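Local coordinates for peptidoglycan-recognition protein SA (Drosophila melanogaster, PDB 1SXR) that binds the peptidoglycan of Gram-positive bacteria as a secreted recognition protein and so activates the Toll pathway of innate immunity, at residues 144-149 and 172-177; 113-118 and 161-166; 71-76 and 88-93. One frame throughout, in Å; residues are numbered along the deposited sequence.

Contact 1 (144-149 and 172-177); sequences DYALIA and HWLSNP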
ATOM      1  N   ASP A 144      -1.206   6.185  17.306  1.00 19.98           N
ATOM      2  CA  ASP A 144      -2.226   5.165  17.528  1.00 19.60           C
ATOM      3  C   ASP A 144      -3.016   4.800  16.268  1.00 19.06           C
ATOM      4  O   ASP A 144      -4.218   4.514  16.342  1.00 18.34           O
ATOM      5  CB  ASP A 144      -3.197   5.569  18.650  1.00 21.43           C
ATOM      6  CG  ASP A 144      -3.859   6.912  18.404  0.50 21.00           C
ATOM      7  OD1 ASP A 144      -3.354   7.714  17.585  0.50 23.78           O
ATOM      8  OD2 ASP A 144      -4.904   7.254  18.993  0.50 24.34           O
ATOM      9  N   TYR A 145      -2.332   4.789  15.121  1.00 18.15           N
ATOM     10  CA  TYR A 145      -3.000   4.486  13.853  1.00 17.60           C
ATOM     11  C   TYR A 145      -3.706   3.145  13.899  1.00 17.14           C
ATOM     12  O   TYR A 145      -3.294   2.239  14.635  1.00 18.02           O
ATOM     13  CB  TYR A 145      -2.006   4.510  12.680  1.00 16.86           C
ATOM     14  CG  TYR A 145      -1.020   3.379  12.673  1.00 16.18           C
ATOM     15  CD1 TYR A 145      -1.325   2.171  12.057  1.00 15.96           C
ATOM     16  CD2 TYR A 145       0.215   3.501  13.293  1.00 16.23           C
ATOM     17  CE1 TYR A 145      -0.419   1.122  12.047  1.00 16.52           C
ATOM     18  CE2 TYR A 145       1.126   2.463  13.285  1.00 16.20           C
ATOM     19  CZ  TYR A 145       0.805   1.273  12.676  1.00 16.76           C
ATOM     20  OH  TYR A 145       1.717   0.234  12.698  1.00 18.21           O
ATOM     21  N   ALA A 146      -4.771   3.026  13.105  1.00 16.13           N
ATOM     22  CA  ALA A 146      -5.486   1.752  12.929  1.00 16.29           C
ATOM     23  C   ALA A 146      -4.988   1.056  11.661  1.00 16.31           C
ATOM     24  O   ALA A 146      -4.875   1.701  10.620  1.00 17.15           O
ATOM     25  CB  ALA A 146      -6.967   1.983  12.825  1.00 16.15           C
ATOM     26  N   LEU A 147      -4.709  -0.238  11.775  1.00 15.67           N
ATOM     27  CA  LEU A 147      -4.308  -1.084  10.646  1.00 15.07           C
ATOM     28  C   LEU A 147      -5.499  -1.927  10.213  1.00 15.38           C
ATOM     29  O   LEU A 147      -6.102  -2.641  11.028  1.00 14.84           O
ATOM     30  CB  LEU A 147      -3.155  -2.005  11.075  1.00 14.77           C
ATOM     31  CG  LEU A 147      -2.610  -2.948   9.993  1.00 14.34           C
ATOM     32  CD1 LEU A 147      -1.716  -2.128   9.080  1.00 16.57           C
ATOM     33  CD2 LEU A 147      -1.826  -4.111  10.594  1.00 17.24           C
ATOM     34  N   ILE A 148      -5.848  -1.875   8.936  1.00 14.24           N
ATOM     35  CA  ILE A 148      -6.934  -2.722   8.439  1.00 13.89           C
ATOM     36  C   ILE A 148      -6.582  -3.344   7.094  1.00 13.27           C
ATOM     37  O   ILE A 148      -5.702  -2.861   6.394  1.00 13.33           O
ATOM     38  CB  ILE A 148      -8.254  -1.935   8.272  1.00 13.92           C
ATOM     39  CG1 ILE A 148      -8.063  -0.746   7.321  1.00 14.88           C
ATOM     40  CG2 ILE A 148      -8.735  -1.378   9.612  1.00 14.69           C
ATOM     41  CD1 ILE A 148      -9.385  -0.045   7.001  1.00 15.35           C
ATOM     42  N   ALA A 149      -7.279  -4.436   6.787  1.00 13.41           N
ATOM     43  CA  ALA A 149      -7.261  -5.054   5.457  1.00 12.06           C
ATOM     44  C   ALA A 149      -8.292  -4.416   4.530  1.00 12.75           C
ATOM     45  O   ALA A 149      -9.395  -4.054   4.937  1.00 12.93           O
ATOM     46  CB  ALA A 149      -7.551  -6.555   5.574  1.00 13.27           C
ATOM     47  N   HIS A 172      -1.971  -2.770  16.386  1.00 22.39           N
ATOM     48  CA  HIS A 172      -2.685  -1.743  15.624  1.00 20.67           C
ATOM     49  C   HIS A 172      -3.822  -2.301  14.798  1.00 20.01           C
ATOM     50  O   HIS A 172      -4.654  -1.525  14.338  1.00 19.51           O
ATOM     51  CB  HIS A 172      -1.752  -0.894  14.722  1.00 20.55           C
ATOM     52  CG  HIS A 172      -0.768  -0.050  15.473  1.00 21.13           C
ATOM     53  ND1 HIS A 172      -1.032   1.251  15.847  1.00 22.04           N
ATOM     54  CD2 HIS A 172       0.485  -0.320  15.910  1.00 21.84           C
ATOM     55  CE1 HIS A 172       0.018   1.747  16.483  1.00 22.13           C
ATOM     56  NE2 HIS A 172       0.954   0.812  16.536  1.00 21.67           N
ATOM     57  N   TRP A 173      -3.895  -3.617  14.600  1.00 19.46           N
ATOM     58  CA  TRP A 173      -5.039  -4.145  13.854  1.00 19.37           C
ATOM     59  C   TRP A 173      -6.373  -3.763  14.499  1.00 20.19           C
ATOM     60  O   TRP A 173      -6.559  -3.929  15.717  1.00 20.38           O
ATOM     61  CB  TRP A 173      -4.971  -5.667  13.627  1.00 19.75           C
ATOM     62  CG  TRP A 173      -6.129  -6.137  12.781  1.00 19.85           C
ATOM     63  CD1 TRP A 173      -6.364  -5.814  11.468  1.00 20.07           C
ATOM     64  CD2 TRP A 173      -7.220  -6.965  13.185  1.00 20.55           C
ATOM     65  NE1 TRP A 173      -7.526  -6.404  11.030  1.00 18.71           N
ATOM     66  CE2 TRP A 173      -8.074  -7.121  12.058  1.00 20.57           C
ATOM     67  CE3 TRP A 173      -7.573  -7.595  14.386  1.00 22.92           C
ATOM     68  CZ2 TRP A 173      -9.252  -7.874  12.099  1.00 20.38           C
ATOM     69  CZ3 TRP A 173      -8.737  -8.360  14.421  1.00 20.66           C
ATOM     70  CH2 TRP A 173      -9.560  -8.493  13.289  1.00 21.17           C
ATOM     71  N   LEU A 174      -7.286  -3.254  13.676  1.00 19.20           N
ATOM     72  CA  LEU A 174      -8.614  -2.827  14.080  1.00 20.32           C
ATOM     73  C   LEU A 174      -9.659  -3.774  13.508  1.00 21.19           C
ATOM     74  O   LEU A 174      -9.791  -3.915  12.291  1.00 20.59           O
ATOM     75  CB  LEU A 174      -8.891  -1.388  13.603  1.00 20.72           C
ATOM     76  CG  LEU A 174     -10.287  -0.813  13.863  1.00 21.04           C
ATOM     77  CD1 LEU A 174     -10.467  -0.533  15.363  1.00 24.45           C
ATOM     78  CD2 LEU A 174     -10.526   0.463  13.071  1.00 20.48           C
ATOM     79  N   SER A 175     -10.415  -4.423  14.392  1.00 22.50           N
ATOM     80  CA  SER A 175     -11.366  -5.446  13.972  1.00 23.57           C
ATOM     81  C   SER A 175     -12.653  -4.905  13.363  1.00 23.84           C
ATOM     82  O   SER A 175     -13.281  -5.585  12.567  1.00 24.18           O
ATOM     83  CB  SER A 175     -11.702  -6.387  15.139  1.00 24.28           C
ATOM     84  OG  SER A 175     -12.129  -5.635  16.260  1.00 26.66           O
ATOM     85  N   ASN A 176     -13.046  -3.687  13.713  1.00 24.33           N
ATOM     86  CA  ASN A 176     -14.353  -3.181  13.308  1.00 24.55           C
ATOM     87  C   ASN A 176     -14.350  -1.797  12.667  1.00 24.02           C
ATOM     88  O   ASN A 176     -15.018  -0.885  13.154  1.00 24.55           O
ATOM     89  CB  ASN A 176     -15.296  -3.175  14.522  1.00 24.56           C
ATOM     90  CG  ASN A 176     -14.952  -2.090  15.534  0.50 24.90           C
ATOM     91  OD1 ASN A 176     -13.780  -1.813  15.812  0.50 23.56           O
ATOM     92  ND2 ASN A 176     -15.986  -1.472  16.101  0.50 26.03           N
ATOM     93  N   PRO A 177     -13.634  -1.616  11.559  1.00 23.46           N
ATOM     94  CA  PRO A 177     -13.554  -0.289  10.953  1.00 23.30           C
ATOM     95  C   PRO A 177     -14.879   0.088  10.323  1.00 23.89           C
ATOM     96  O   PRO A 177     -15.620  -0.791   9.869  1.00 23.02           O
ATOM     97  CB  PRO A 177     -12.499  -0.471   9.853  1.00 23.11           C
ATOM     98  CG  PRO A 177     -12.590  -1.901   9.490  1.00 22.64           C
ATOM     99  CD  PRO A 177     -12.886  -2.633  10.794  1.00 22.93           C
TER
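Leu-147 and Trp-173 face each other in a single beta bridge, their CA atoms 4.5 Å apart, where the irregular segment 172-177 comes alongside strand 145-149. Leu-147 bonds to the residues before and after Trp-173, the parallel-bridge pattern: its N gives to His-172 O, and Leu-174 N gives to its O. Next to it, His-172 meets Tyr-145 twice. The two rings lie flat on one another as an offset stack, centroids 3.8 Å apart and planes 2° from parallel. In its own ring plane His-172 ND1 also donates to Tyr-145 O at 2.7 Å, a bond that fixes the rotation of the imidazole. Tyr-145 can offer ring and carbonyl together because its CG stands between the backbone N and the carbonyl carbon (chi1 70°). The neighbouring patch is apolar: Ala-146 CB touches Leu-174 CD2 at 3.9 Å, while Ile-148 CG2 rests against Leu-174 CB and, at 3.9 Å, Pro-177 CB. Trp-173 CD1 comes obliquely to Leu-147 O, and its NE1 bonds to Gln-152 OE1. The contact covers an outermost strand of the mixed sheet, which on its other side is hydrogen-bonded to strand 35-42; Tyr-145 packs on helix 122-137 and Trp-173 on helix 161-167.

Contact 2 (113-118 and 161-166); sequences GNFVDK and LTLYNE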
ATOM      1  N   GLY A 113       2.206  -9.325  -5.264  1.00 11.06           N
ATOM      2  CA  GLY A 113       1.995 -10.772  -5.383  1.00 11.13           C
ATOM      3  C   GLY A 113       0.574 -11.151  -4.966  1.00 11.48           C
ATOM      4  O   GLY A 113      -0.279 -10.277  -4.741  1.00 11.15           O
ATOM      5  N   ASN A 114       0.309 -12.461  -4.892  1.00 11.37           N
ATOM      6  CA  ASN A 114      -1.030 -12.968  -4.666  1.00 12.25           C
ATOM      7  C   ASN A 114      -0.958 -13.800  -3.417  1.00 12.53           C
ATOM      8  O   ASN A 114      -0.361 -14.883  -3.415  1.00 13.80           O
ATOM      9  CB  ASN A 114      -1.465 -13.841  -5.835  1.00 12.48           C
ATOM     10  CG  ASN A 114      -2.867 -14.378  -5.678  1.00 12.92           C
ATOM     11  OD1 ASN A 114      -3.440 -14.353  -4.571  1.00 15.27           O
ATOM     12  ND2 ASN A 114      -3.455 -14.833  -6.787  1.00 14.60           N
ATOM     13  N   PHE A 115      -1.573 -13.303  -2.349  1.00 13.03           N
ATOM     14  CA  PHE A 115      -1.364 -13.901  -1.023  1.00 13.68           C
ATOM     15  C   PHE A 115      -2.661 -14.502  -0.453  1.00 14.99           C
ATOM     16  O   PHE A 115      -2.903 -14.526   0.765  1.00 15.39           O
ATOM     17  CB  PHE A 115      -0.659 -12.893  -0.104  1.00 14.24           C
ATOM     18  CG  PHE A 115       0.639 -12.416  -0.689  1.00 12.34           C
ATOM     19  CD1 PHE A 115       1.725 -13.281  -0.744  1.00 12.36           C
ATOM     20  CD2 PHE A 115       0.778 -11.148  -1.254  1.00 13.32           C
ATOM     21  CE1 PHE A 115       2.896 -12.906  -1.328  1.00 12.69           C
ATOM     22  CE2 PHE A 115       1.952 -10.771  -1.826  1.00 12.40           C
ATOM     23  CZ  PHE A 115       3.026 -11.640  -1.866  1.00 13.78           C
ATOM     24  N   VAL A 116      -3.502 -15.011  -1.346  1.00 15.31           N
ATOM     25  CA  VAL A 116      -4.652 -15.775  -0.885  1.00 16.27           C
ATOM     26  C   VAL A 116      -4.199 -17.025  -0.128  1.00 17.11           C
ATOM     27  O   VAL A 116      -4.762 -17.330   0.929  1.00 18.34           O
ATOM     28  CB  VAL A 116      -5.598 -16.173  -2.031  1.00 15.78           C
ATOM     29  CG1 VAL A 116      -6.750 -17.047  -1.487  0.80 14.55           C
ATOM     30  CG2 VAL A 116      -6.127 -14.937  -2.739  0.80 17.46           C
ATOM     31  N   ASP A 117      -3.172 -17.707  -0.641  1.00 18.33           N
ATOM     32  CA  ASP A 117      -2.791 -19.070  -0.189  1.00 19.79           C
ATOM     33  C   ASP A 117      -1.384 -19.172   0.414  1.00 20.73           C
ATOM     34  O   ASP A 117      -0.950 -20.268   0.815  1.00 20.88           O
ATOM     35  CB  ASP A 117      -2.856 -20.079  -1.358  1.00 20.74           C
ATOM     36  CG  ASP A 117      -4.270 -20.336  -1.869  1.00 24.24           C
ATOM     37  OD1 ASP A 117      -5.208 -20.429  -1.053  1.00 26.47           O
ATOM     38  OD2 ASP A 117      -4.536 -20.496  -3.095  1.00 29.15           O
ATOM     39  N   LYS A 118      -0.658 -18.056   0.474  1.00 19.16           N
ATOM     40  CA  LYS A 118       0.679 -18.039   1.044  1.00 19.55           C
ATOM     41  C   LYS A 118       0.950 -16.653   1.587  1.00 18.37           C
ATOM     42  O   LYS A 118       0.204 -15.722   1.289  1.00 18.07           O
ATOM     43  CB  LYS A 118       1.719 -18.353  -0.037  1.00 19.38           C
ATOM     44  CG  LYS A 118       1.795 -17.281  -1.141  1.00 21.15           C
ATOM     45  CD  LYS A 118       2.814 -17.599  -2.229  1.00 21.28           C
ATOM     46  CE  LYS A 118       3.005 -16.374  -3.145  1.00 24.77           C
ATOM     47  NZ  LYS A 118       3.724 -16.699  -4.406  1.00 28.72           N
ATOM     48  N   LEU A 161      -6.689 -14.071   1.922  1.00 16.76           N
ATOM     49  CA  LEU A 161      -6.998 -14.641   3.245  1.00 18.61           C
ATOM     50  C   LEU A 161      -5.778 -14.966   4.099  1.00 18.01           C
ATOM     51  O   LEU A 161      -5.761 -14.680   5.288  1.00 18.20           O
ATOM     52  CB  LEU A 161      -7.837 -15.906   3.096  1.00 19.45           C
ATOM     53  CG  LEU A 161      -8.326 -16.502   4.421  1.00 20.41           C
ATOM     54  CD1 LEU A 161      -9.068 -15.444   5.227  1.00 22.77           C
ATOM     55  CD2 LEU A 161      -9.220 -17.721   4.158  1.00 21.73           C
ATOM     56  N   THR A 162      -4.760 -15.572   3.504  1.00 17.20           N
ATOM     57  CA  THR A 162      -3.578 -15.957   4.279  1.00 17.67           C
ATOM     58  C   THR A 162      -2.859 -14.736   4.854  1.00 17.37           C
ATOM     59  O   THR A 162      -2.411 -14.715   6.008  1.00 17.83           O
ATOM     60  CB  THR A 162      -2.639 -16.809   3.439  1.00 17.95           C
ATOM     61  OG1 THR A 162      -3.286 -18.064   3.155  1.00 20.02           O
ATOM     62  CG2 THR A 162      -1.407 -17.201   4.250  1.00 18.47           C
ATOM     63  N   LEU A 163      -2.765 -13.695   4.045  1.00 16.23           N
ATOM     64  CA  LEU A 163      -2.125 -12.484   4.517  1.00 15.50           C
ATOM     65  C   LEU A 163      -3.007 -11.720   5.532  1.00 15.61           C
ATOM     66  O   LEU A 163      -2.505 -11.157   6.506  1.00 15.18           O
ATOM     67  CB  LEU A 163      -1.724 -11.620   3.322  1.00 15.51           C
ATOM     68  CG  LEU A 163      -1.085 -10.253   3.611  1.00 14.93           C
ATOM     69  CD1 LEU A 163       0.058 -10.321   4.627  1.00 17.41           C
ATOM     70  CD2 LEU A 163      -0.599  -9.636   2.297  1.00 14.59           C
ATOM     71  N   TYR A 164      -4.316 -11.725   5.309  1.00 15.78           N
ATOM     72  CA  TYR A 164      -5.265 -11.109   6.231  1.00 16.68           C
ATOM     73  C   TYR A 164      -5.131 -11.761   7.596  1.00 17.53           C
ATOM     74  O   TYR A 164      -5.097 -11.060   8.613  1.00 17.51           O
ATOM     75  CB  TYR A 164      -6.681 -11.250   5.719  1.00 16.97           C
ATOM     76  CG  TYR A 164      -7.731 -10.656   6.630  1.00 17.62           C
ATOM     77  CD1 TYR A 164      -7.500  -9.485   7.337  1.00 19.82           C
ATOM     78  CD2 TYR A 164      -8.973 -11.253   6.751  1.00 20.20           C
ATOM     79  CE1 TYR A 164      -8.487  -8.938   8.170  1.00 20.52           C
ATOM     80  CE2 TYR A 164      -9.961 -10.713   7.573  1.00 21.54           C
ATOM     81  CZ  TYR A 164      -9.704  -9.558   8.272  1.00 20.40           C
ATOM     82  OH  TYR A 164     -10.684  -9.035   9.082  1.00 20.46           O
ATOM     83  N   ASN A 165      -5.036 -13.095   7.616  1.00 17.96           N
ATOM     84  CA  ASN A 165      -4.868 -13.792   8.889  1.00 19.67           C
ATOM     85  C   ASN A 165      -3.605 -13.370   9.622  1.00 20.04           C
ATOM     86  O   ASN A 165      -3.606 -13.287  10.853  1.00 21.59           O
ATOM     87  CB  ASN A 165      -4.919 -15.311   8.712  1.00 19.86           C
ATOM     88  CG  ASN A 165      -6.309 -15.805   8.389  1.00 21.86           C
ATOM     89  OD1 ASN A 165      -7.300 -15.136   8.689  1.00 24.93           O
ATOM     90  ND2 ASN A 165      -6.397 -16.983   7.757  1.00 25.36           N
ATOM     91  N   GLU A 166      -2.531 -13.110   8.879  1.00 20.01           N
ATOM     92  CA  GLU A 166      -1.295 -12.609   9.462  1.00 21.06           C
ATOM     93  C   GLU A 166      -1.454 -11.204  10.056  1.00 21.26           C
ATOM     94  O   GLU A 166      -1.104 -10.986  11.215  1.00 21.88           O
ATOM     95  CB  GLU A 166      -0.138 -12.679   8.444  1.00 21.29           C
ATOM     96  CG  GLU A 166       1.161 -11.987   8.844  1.00 22.92           C
ATOM     97  CD  GLU A 166       1.890 -12.648  10.014  1.00 28.34           C
ATOM     98  OE1 GLU A 166       1.724 -13.868  10.242  1.00 30.55           O
ATOM     99  OE2 GLU A 166       2.648 -11.944  10.711  1.00 29.70           O
TER
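Phe-115 and Val-116 bring their carbonyls to the first turn of helix 161-167, with the CA atoms of Val-116 and Leu-161 4.9 Å apart. The irregular loop between strand 106-111 and helix 122-137 is thereby fastened to the helix start, and Asn-114 OD1 shapes it by accepting from Val-116 N in an Asx turn. Val-116 O takes two bonds from one residue: Thr-162 N at 3.1 Å and Thr-162 OG1 at 2.8 Å. Both donors sit on the same face of the carbonyl, well above its plane. The hydroxyl reaches it because Thr-162 OG1 lies beside its own backbone N (chi1 -67°), while the methyl CG2 is turned along the loop to Lys-118 C, 3.6 Å away. One residue further on, Leu-163 N makes a weak bond of 3.4 Å to Phe-115 O. Phe-115 and Leu-163 run side by side, with their CB atoms 3.8 Å apart; Leu-163 CD2 approaches the phenyl ring obliquely, 4.1 Å from Phe-115 CD2. Phe-115 and Val-116 also pack on His-42 of strand 35-42. The helix start is met chiefly by polar groups of the main chain: the amides of Thr-162 and, weakly, Leu-163, which have no helical carbonyl before them to bond, find acceptors in the loop. Carbonyl oxygens at this end would probably interact favourably with the helix dipole, and the double grip on Val-116 O ties the loop to one threonine.

Contact 3 (71-76 and 88-93); sequences FNDISY and EGTGWG. With EDO (1,2-ethanediol), chain D.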
ATOM      1  N   PHE A  71      -6.821   6.805 -12.781  1.00 12.71           N
ATOM      2  CA  PHE A  71      -6.281   7.311 -11.529  1.00 12.12           C
ATOM      3  C   PHE A  71      -5.142   8.300 -11.829  1.00 11.89           C
ATOM      4  O   PHE A  71      -4.591   8.319 -12.935  1.00 12.93           O
ATOM      5  CB  PHE A  71      -5.695   6.178 -10.690  1.00 11.27           C
ATOM      6  CG  PHE A  71      -6.665   5.109 -10.317  1.00 11.73           C
ATOM      7  CD1 PHE A  71      -8.028   5.365 -10.272  1.00 12.34           C
ATOM      8  CD2 PHE A  71      -6.192   3.853  -9.938  1.00 11.05           C
ATOM      9  CE1 PHE A  71      -8.917   4.358  -9.912  1.00 13.28           C
ATOM     10  CE2 PHE A  71      -7.071   2.835  -9.577  1.00 11.71           C
ATOM     11  CZ  PHE A  71      -8.422   3.099  -9.571  1.00 12.75           C
ATOM     12  N   ASN A  72      -4.773   9.089 -10.827  1.00 12.35           N
ATOM     13  CA  ASN A  72      -3.724  10.087 -11.028  1.00 12.17           C
ATOM     14  C   ASN A  72      -2.343   9.445 -10.980  1.00 12.18           C
ATOM     15  O   ASN A  72      -1.391   9.985 -11.526  1.00 11.32           O
ATOM     16  CB  ASN A  72      -3.838  11.203  -9.988  1.00 13.40           C
ATOM     17  CG  ASN A  72      -4.965  12.156 -10.314  1.00 15.82           C
ATOM     18  OD1 ASN A  72      -5.195  12.458 -11.481  1.00 21.44           O
ATOM     19  ND2 ASN A  72      -5.702  12.578  -9.296  1.00 21.13           N
ATOM     20  N   ASP A  73      -2.251   8.276 -10.351  1.00 10.70           N
ATOM     21  CA  ASP A  73      -0.956   7.614 -10.150  1.00 11.45           C
ATOM     22  C   ASP A  73      -1.255   6.143  -9.825  1.00 11.00           C
ATOM     23  O   ASP A  73      -2.435   5.736  -9.711  1.00 11.96           O
ATOM     24  CB  ASP A  73      -0.216   8.293  -8.994  1.00 12.34           C
ATOM     25  CG  ASP A  73       1.279   8.179  -9.100  1.00 12.93           C
ATOM     26  OD1 ASP A  73       1.773   7.280  -9.813  1.00 14.16           O
ATOM     27  OD2 ASP A  73       2.044   8.927  -8.430  1.00 13.36           O
ATOM     28  N   ILE A  74      -0.198   5.352  -9.685  1.00 10.61           N
ATOM     29  CA  ILE A  74      -0.374   4.020  -9.116  1.00 11.06           C
ATOM     30  C   ILE A  74      -1.227   4.136  -7.836  1.00 11.49           C
ATOM     31  O   ILE A  74      -1.071   5.081  -7.037  1.00 11.40           O
ATOM     32  CB  ILE A  74       1.000   3.355  -8.861  0.70 10.11           C
ATOM     33  CG1 ILE A  74       0.867   1.836  -8.744  0.70 11.65           C
ATOM     34  CG2 ILE A  74       1.814   4.041  -7.820  0.70 11.96           C
ATOM     35  CD1 ILE A  74       2.144   1.140  -9.194  0.70 10.80           C
ATOM     36  N   SER A  75      -2.175   3.213  -7.656  1.00 10.06           N
ATOM     37  CA  SER A  75      -3.256   3.449  -6.678  1.00 10.27           C
ATOM     38  C   SER A  75      -2.746   3.472  -5.237  1.00  9.90           C
ATOM     39  O   SER A  75      -3.254   4.230  -4.383  1.00  9.94           O
ATOM     40  CB  SER A  75      -4.335   2.382  -6.815  1.00 11.37           C
ATOM     41  OG  SER A  75      -3.799   1.124  -6.432  1.00 12.62           O
ATOM     42  N   TYR A  76      -1.758   2.626  -4.969  1.00  9.61           N
ATOM     43  CA  TYR A  76      -1.259   2.428  -3.590  1.00  9.51           C
ATOM     44  C   TYR A  76      -0.273   3.505  -3.202  1.00  9.16           C
ATOM     45  O   TYR A  76       0.456   4.014  -4.060  1.00  9.94           O
ATOM     46  CB  TYR A  76      -0.555   1.060  -3.484  1.00  9.98           C
ATOM     47  CG  TYR A  76      -1.348  -0.054  -4.111  1.00  9.30           C
ATOM     48  CD1 TYR A  76      -2.490  -0.551  -3.496  1.00 10.40           C
ATOM     49  CD2 TYR A  76      -0.954  -0.595  -5.308  1.00  9.62           C
ATOM     50  CE1 TYR A  76      -3.232  -1.576  -4.102  1.00  9.87           C
ATOM     51  CE2 TYR A  76      -1.660  -1.622  -5.907  1.00 12.44           C
ATOM     52  CZ  TYR A  76      -2.793  -2.096  -5.302  1.00 11.05           C
ATOM     53  OH  TYR A  76      -3.518  -3.126  -5.885  1.00 14.63           O
ATOM     54  N   GLU A  88       8.047   3.514  -3.679  1.00 11.26           N
ATOM     55  CA  GLU A  88       7.089   4.614  -3.632  1.00 12.42           C
ATOM     56  C   GLU A  88       6.053   4.477  -4.743  1.00 12.46           C
ATOM     57  O   GLU A  88       6.410   4.379  -5.925  1.00 12.12           O
ATOM     58  CB  GLU A  88       7.829   5.943  -3.806  1.00 12.07           C
ATOM     59  CG  GLU A  88       6.899   7.162  -3.739  1.00 13.04           C
ATOM     60  CD  GLU A  88       7.626   8.495  -3.941  1.00 14.58           C
ATOM     61  OE1 GLU A  88       8.460   8.621  -4.873  1.00 15.94           O
ATOM     62  OE2 GLU A  88       7.341   9.425  -3.151  1.00 17.22           O
ATOM     63  N   GLY A  89       4.773   4.465  -4.369  1.00 11.96           N
ATOM     64  CA  GLY A  89       3.699   4.580  -5.352  1.00 13.16           C
ATOM     65  C   GLY A  89       3.262   6.026  -5.363  1.00 13.05           C
ATOM     66  O   GLY A  89       3.999   6.936  -5.792  1.00 13.71           O
ATOM     67  N   THR A  90       2.059   6.252  -4.863  1.00 12.43           N
ATOM     68  CA  THR A  90       1.575   7.589  -4.654  1.00 12.89           C
ATOM     69  C   THR A  90       2.435   8.358  -3.646  1.00 13.02           C
ATOM     70  O   THR A  90       2.593   9.568  -3.757  1.00 13.40           O
ATOM     71  CB  THR A  90       0.104   7.487  -4.244  1.00 13.16           C
ATOM     72  OG1 THR A  90      -0.708   7.305  -5.425  1.00 12.02           O
ATOM     73  CG2 THR A  90      -0.372   8.788  -3.669  1.00 15.09           C
ATOM     74  N   GLY A  91       3.021   7.647  -2.684  1.00 12.83           N
ATOM     75  CA  GLY A  91       3.912   8.262  -1.686  1.00 12.49           C
ATOM     76  C   GLY A  91       3.261   8.795  -0.421  1.00 12.85           C
ATOM     77  O   GLY A  91       2.039   8.847  -0.311  1.00 12.90           O
ATOM     78  N   TRP A  92       4.074   9.183   0.563  1.00 12.33           N
ATOM     79  CA  TRP A  92       3.502   9.700   1.810  1.00 12.64           C
ATOM     80  C   TRP A  92       2.718  10.986   1.600  1.00 12.17           C
ATOM     81  O   TRP A  92       3.169  11.890   0.880  1.00 13.16           O
ATOM     82  CB  TRP A  92       4.598  10.056   2.825  1.00 12.90           C
ATOM     83  CG  TRP A  92       5.267   8.936   3.541  1.00 12.56           C
ATOM     84  CD1 TRP A  92       6.612   8.673   3.551  1.00 13.59           C
ATOM     85  CD2 TRP A  92       4.654   7.917   4.367  1.00 11.33           C
ATOM     86  NE1 TRP A  92       6.870   7.563   4.326  1.00 13.68           N
ATOM     87  CE2 TRP A  92       5.698   7.092   4.850  1.00 14.48           C
ATOM     88  CE3 TRP A  92       3.348   7.654   4.796  1.00 10.44           C
ATOM     89  CZ2 TRP A  92       5.471   6.003   5.686  1.00 13.13           C
ATOM     90  CZ3 TRP A  92       3.122   6.561   5.638  1.00 13.00           C
ATOM     91  CH2 TRP A  92       4.186   5.744   6.063  1.00 13.19           C
ATOM     92  N   GLY A  93       1.578  11.088   2.278  1.00 12.17           N
ATOM     93  CA  GLY A  93       0.854  12.365   2.377  1.00 12.50           C
ATOM     94  C   GLY A  93       0.090  12.785   1.143  1.00 12.43           C
ATOM     95  O   GLY A  93      -0.363  13.935   1.046  1.00 13.06           O
TER
HETATM   96  C1  EDO D 404      -6.454  -1.102  -8.876  1.00 26.49           C
HETATM   97  O1  EDO D 404      -7.851  -0.956  -8.566  1.00 28.67           O
HETATM   98  C2  EDO D 404      -5.675  -1.431  -7.606  1.00 24.82           C
HETATM   99  O2  EDO D 404      -6.016  -0.514  -6.562  1.00 19.91           O
HETATM  100  O   HOH W   1       1.702  10.713  -6.288  1.00 13.18           O
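Thr-90 is held by two carbonyls of the 71-76 loop, one for its hydroxyl and one for its amide. Thr-90 OG1 donates to Ile-74 O at 2.8 Å, arriving nearly along the C=O axis, whereas Thr-90 N gives to Tyr-76 O at 2.9 Å in the carbonyl plane and almost straight, at 176°. A chi1 of -81° puts OG1 opposite the threonine's own carbonyl carbon, so that hydroxyl and amide serve the two acceptors together. Tyr-76 O also receives a CA-H...O contact from Gly-89, where a CB would collide with that oxygen.

Asp-73 supplies the next layer. Its CB lies 3.7 Å from Thr-90 OG1, and its OD2 and Thr-90 O share a water that donates to both, at 2.8 Å to the carboxylate. OD1 turns back to accept from Ile-74 N at 2.8 Å. Gln-62 binds the same OD1, and Lys-17 forms a salt bridge to OD2, so both oxygens are occupied and the charge is probably balanced. An alanine at Asp-73 would lose the carboxylate, and is likely to leave Lys-17 without its counter-charge and the bridging water without one of its two acceptors.

On the other side of the loop Ser-75 OG hydrogen-bonds O2 of a 1,2-ethanediol, probably from the crystallisation liquor, and also lies over the centre of one face of the Tyr-76 ring. Residues 71-76 are inferred to bind peptidoglycan, so the diol lies beside a stretch of the probable ligand site.

The two loops flank the hairpin of strands 78-80 and 86-88. Ile-74 packs on helix 50-67, Tyr-76 on strand 106-111, and Glu-88 on strand 14-15 at the sheet edge.

How the contacts relate
Contact 3 is the buried one, whereas contacts 1 and 2 are partly buried and lie across the chain's centre from it, with centres about 21 Å (contact 1) and about 23 Å (contact 2) from its own. Contact 1 extends an edge of the sheet and mixes backbone bonds with a ring stack and apolar packing; contact 2 offers loop carbonyls to a helix start; contact 3 joins two loops through a threonine, backed by a charged group and a water. Contacts 1 and 2 cross along the chain and share the run from strand 145-149 into helix 161-167: Tyr-164 CD1 packs on Ala-149 CB at 3.4 Å, and its hydroxyl meets Trp-173. Contact 3 closes earlier and touches neither.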